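Local coordinates for VWFA domain-containing protein (Bacteroides thetaiotaomicron, PDB 3IBS) that is of unknown function but carries a von Willebrand factor type A domain that binds magnesium, as part of a membrane protein named BatB, at residues G112-V117 against S210-S215; F63-I68 against L79-P84. All blocks are in the same frame, centred on the assembly; numbering follows the deposited sequence.

Overall arrangement
Both contacts lie in the von Willebrand factor type A domain and reach the same six-stranded sheet. Contact 2 joins residues 63-68, on an outermost strand of that sheet, to residues 79-84 at the end of helix 72-80. Contact 1 joins the start of strand 113-119 to the last turn of helix 200-214. Their centres are 21 Å apart, and their nearest atoms stay about 7 Å apart, so they do not touch. Contact 2 closes along the chain before contact 1 opens. It is the nearer to the metal: the side chain of Ile82 is about 13 Å from the bound magnesium. Contact 1 lies away from the annotated metal-binding residues.

Contact 1: residues G112-V117 against S210-S215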
# COMPACT_ATOMS: atom_id res chain seq x y z
N GLY A 112 -1.35 32.87 27.83
CA GLY A 112 -1.73 31.49 27.52
C GLY A 112 -0.80 30.92 26.47
O GLY A 112 -0.48 31.59 25.49
N ARG A 113 -0.32 29.70 26.69
CA ARG A 113 0.64 29.09 25.79
C ARG A 113 0.30 27.64 25.55
O ARG A 113 -0.00 26.89 26.50
CB ARG A 113 2.06 29.20 26.34
CG ARG A 113 2.53 30.64 26.59
CD ARG A 113 3.96 30.68 27.05
NE ARG A 113 4.50 32.01 26.80
CZ ARG A 113 4.48 33.02 27.66
NH1 ARG A 113 3.92 32.88 28.86
NH2 ARG A 113 5.00 34.18 27.32
N ALA A 114 0.35 27.23 24.29
CA ALA A 114 0.07 25.85 23.91
C ALA A 114 1.14 25.29 22.99
O ALA A 114 1.70 26.02 22.15
CB ALA A 114 -1.30 25.75 23.24
N ILE A 115 1.44 24.00 23.17
CA ILE A 115 2.26 23.24 22.24
C ILE A 115 1.34 22.22 21.61
O ILE A 115 0.62 21.53 22.34
CB ILE A 115 3.44 22.50 22.96
CG1 ILE A 115 4.38 23.51 23.61
CG2 ILE A 115 4.17 21.58 21.95
CD1 ILE A 115 5.45 22.87 24.53
N ILE A 116 1.32 22.15 20.28
CA ILE A 116 0.44 21.22 19.57
C ILE A 116 1.30 20.27 18.78
O ILE A 116 1.92 20.67 17.80
CB ILE A 116 -0.53 21.95 18.62
CG1 ILE A 116 -1.42 22.90 19.43
CG2 ILE A 116 -1.40 20.94 17.84
CD1 ILE A 116 -2.17 23.80 18.55
N VAL A 117 1.38 19.02 19.27
CA VAL A 117 2.17 17.98 18.66
C VAL A 117 1.28 17.28 17.64
O VAL A 117 0.15 16.87 17.97
CB VAL A 117 2.67 16.92 19.71
CG1 VAL A 117 3.58 15.86 19.06
CG2 VAL A 117 3.41 17.62 20.85
N SER A 210 -9.01 28.91 21.39
CA SER A 210 -9.96 29.99 21.73
C SER A 210 -10.37 30.00 23.20
O SER A 210 -10.53 31.06 23.80
CB SER A 210 -11.23 29.90 20.88
OG SER A 210 -10.92 30.15 19.52
N LYS A 211 -10.58 28.81 23.76
CA LYS A 211 -10.95 28.62 25.16
C LYS A 211 -9.82 29.09 26.09
O LYS A 211 -10.06 29.73 27.11
CB LYS A 211 -11.29 27.14 25.38
CG LYS A 211 -11.70 26.71 26.78
CD LYS A 211 -12.05 25.23 26.74
CE LYS A 211 -11.33 24.43 27.82
NZ LYS A 211 -11.94 24.61 29.16
N MSE A 212 -8.59 28.79 25.69
CA MSE A 212 -7.40 29.21 26.42
C MSE A 212 -7.24 30.74 26.42
O MSE A 212 -6.94 31.34 27.45
CB MSE A 212 -6.17 28.52 25.83
CG MSE A 212 -4.89 28.77 26.58
SE MSE A 212 -3.42 27.79 25.77
CE MSE A 212 -3.41 28.62 23.99
N ALA A 213 -7.49 31.35 25.26
CA ALA A 213 -7.37 32.80 25.09
C ALA A 213 -8.39 33.58 25.91
O ALA A 213 -8.13 34.71 26.33
CB ALA A 213 -7.49 33.18 23.62
N LYS A 214 -9.55 32.97 26.12
CA LYS A 214 -10.64 33.64 26.82
C LYS A 214 -10.60 33.44 28.34
O LYS A 214 -11.24 34.18 29.08
CB LYS A 214 -11.99 33.24 26.22
CG LYS A 214 -12.25 33.90 24.88
CD LYS A 214 -13.37 33.24 24.11
CE LYS A 214 -13.72 34.07 22.90
NZ LYS A 214 -14.81 33.45 22.10
N SER A 215 -9.83 32.46 28.79
CA SER A 215 -9.65 32.24 30.21
C SER A 215 -8.32 32.83 30.66
O SER A 215 -8.29 33.86 31.32
CB SER A 215 -9.71 30.75 30.54
OG SER A 215 -8.60 30.08 29.99
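The side chain of Met212, a selenomethionine, lies over the backbone of Gly112 and Arg113 and the methyl of Ala114. It alone reaches across from residues 210-215. Met212 SE sits 3.6 Å from Arg113 O and 4.1 Å from Gly112 C. These are contacts of van der Waals kind, and no hydrogen bond crosses between the segments. The chain turns about the CG-SE bond (chi3 62°), which sets CE beside the strand. There Met212 CE meets Ala114 CB at 3.6 Å, methyl against methyl. The first part of the chain is extended. CG is anti to the backbone N (chi1 -174°), and this carries SE out from the helix to the strand. The backbones come nearest at Gly112 and Met212, with 6.2 Å between their CA atoms.

The domain has the Rossmann-like alpha/beta fold of von Willebrand factor type A domains, with helices packed on the two faces of a central sheet. Here the C-terminal turn of helix 200-214 meets the beginning of strand 113-119 on one face. Deeper in the same interface, Ile116 packs on Ile205 and Ile209 of that helix. The strand is held in the sheet by backbone bonds from Ala114 to Glu13 and Ile15. The CB of Arg113 points away from residues 210-215. Its guanidinium group forms a salt bridge with Glu13 through NE, while NH2 bonds to Gln108 O and Thr106 OG1.

Contact 2: residues F63-I68 against L79-P84; sequences FTQLPI and LESISP
A classic beta bulge places Gln65 in this contact. Gln65 and Leu66 both face Met55 of the neighbouring strand 52-58, and the bulge interrupts edge strand 62-69. Gln65 points its side chain at the turn that follows helix 72-80. It holds CG opposite its backbone N (chi1 167°), and a bend at chi2 (76°) lays the amide alongside Ile82. Gln65 NE2 lies 3.6 Å from Ile82 CG1, with Gln65 CD close to the same carbon. Closer to the backbone, Gln65 CG meets Ile82 CD1 at 3.9 Å. The two side chains pass at a slant.

Gln65 NE2 is also 3.1 Å from Ser81 OG. Both atoms hydrogen-bond to Phe78 O, so one helix carbonyl gathers the two side chains. Replacing Gln65 by an alanine is likely to cost Phe78 O one of its two side-chain donors and to open a gap beside Ile82 CG1.

The turn itself is closed by a backbone bond from Ile82 N to Leu79 O, 3.1 Å long. Ile82 also packs on Met55, Leu18 and Ile20, while Lys38 NZ of helix 33-46 binds its carbonyl oxygen. An antiparallel edge strand, followed by a helix whose end packs back against it, belongs to the alpha/beta fold of von Willebrand factor type A domains.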
# COMPACT_ATOMS: atom_id res chain seq x y z
N PHE A 63 14.07 20.64 15.10
CA PHE A 63 14.55 22.00 14.94
C PHE A 63 13.43 23.00 14.70
O PHE A 63 12.32 22.63 14.32
CB PHE A 63 15.68 22.09 13.88
CG PHE A 63 15.22 22.08 12.44
CD1 PHE A 63 14.79 23.26 11.81
CD2 PHE A 63 15.28 20.91 11.69
CE1 PHE A 63 14.39 23.25 10.45
CE2 PHE A 63 14.88 20.89 10.33
CZ PHE A 63 14.44 22.07 9.72
N THR A 64 13.74 24.27 14.95
CA THR A 64 12.80 25.36 14.77
C THR A 64 12.64 25.68 13.30
O THR A 64 13.60 26.09 12.64
CB THR A 64 13.30 26.62 15.50
OG1 THR A 64 13.38 26.35 16.91
CG2 THR A 64 12.33 27.82 15.25
N GLN A 65 11.43 25.52 12.79
CA GLN A 65 11.14 25.81 11.38
C GLN A 65 10.69 27.25 11.28
O GLN A 65 11.09 27.96 10.38
CB GLN A 65 10.07 24.85 10.82
CG GLN A 65 9.44 25.25 9.43
CD GLN A 65 10.38 24.96 8.26
OE1 GLN A 65 11.47 24.40 8.44
NE2 GLN A 65 9.96 25.35 7.05
N LEU A 66 9.89 27.69 12.24
CA LEU A 66 9.37 29.05 12.27
C LEU A 66 9.46 29.59 13.70
O LEU A 66 8.82 29.07 14.60
CB LEU A 66 7.92 29.08 11.77
CG LEU A 66 7.18 30.43 11.83
CD1 LEU A 66 7.63 31.37 10.68
CD2 LEU A 66 5.68 30.20 11.82
N PRO A 67 10.28 30.65 13.91
CA PRO A 67 10.33 31.30 15.22
C PRO A 67 9.01 31.99 15.47
O PRO A 67 8.32 32.41 14.51
CB PRO A 67 11.49 32.33 15.08
CG PRO A 67 12.32 31.79 13.93
CD PRO A 67 11.26 31.22 12.98
N ILE A 68 8.63 32.04 16.75
CA ILE A 68 7.33 32.54 17.16
C ILE A 68 7.07 33.94 16.58
O ILE A 68 7.92 34.84 16.71
CB ILE A 68 7.19 32.51 18.71
CG1 ILE A 68 5.77 32.87 19.12
CG2 ILE A 68 8.22 33.44 19.40
CD1 ILE A 68 5.20 31.98 20.23
N LEU A 79 5.28 26.95 6.10
CA LEU A 79 4.56 25.69 6.16
C LEU A 79 4.76 24.93 4.86
O LEU A 79 5.08 23.75 4.88
CB LEU A 79 3.07 25.99 6.38
CG LEU A 79 2.06 24.90 6.67
CD1 LEU A 79 2.49 24.05 7.86
CD2 LEU A 79 0.71 25.54 6.90
N GLU A 80 4.62 25.64 3.74
CA GLU A 80 4.69 25.02 2.42
C GLU A 80 6.02 24.32 2.12
O GLU A 80 6.06 23.31 1.41
CB GLU A 80 4.32 26.06 1.33
CG GLU A 80 4.96 25.86 -0.05
CD GLU A 80 6.41 26.38 -0.12
OE1 GLU A 80 6.73 27.45 0.49
OE2 GLU A 80 7.24 25.72 -0.80
N SER A 81 7.11 24.84 2.67
CA SER A 81 8.43 24.28 2.40
C SER A 81 8.75 23.00 3.24
O SER A 81 9.77 22.35 3.02
CB SER A 81 9.51 25.35 2.61
OG SER A 81 9.84 25.48 3.99
N ILE A 82 7.86 22.65 4.17
CA ILE A 82 8.08 21.49 5.04
C ILE A 82 7.97 20.15 4.28
O ILE A 82 6.98 19.89 3.61
CB ILE A 82 7.13 21.52 6.27
CG1 ILE A 82 7.48 22.73 7.17
CG2 ILE A 82 7.22 20.19 7.06
CD1 ILE A 82 6.53 22.98 8.31
N SER A 83 9.02 19.33 4.39
CA SER A 83 8.99 17.95 3.89
C SER A 83 10.00 17.11 4.69
O SER A 83 10.87 17.68 5.34
CB SER A 83 9.30 17.91 2.39
OG SER A 83 10.68 18.08 2.17
N PRO A 84 9.90 15.76 4.64
CA PRO A 84 10.78 14.89 5.41
C PRO A 84 12.28 15.08 5.15
O PRO A 84 13.10 14.82 6.02
CB PRO A 84 10.35 13.48 4.97
CG PRO A 84 8.89 13.66 4.65
CD PRO A 84 8.87 14.98 3.92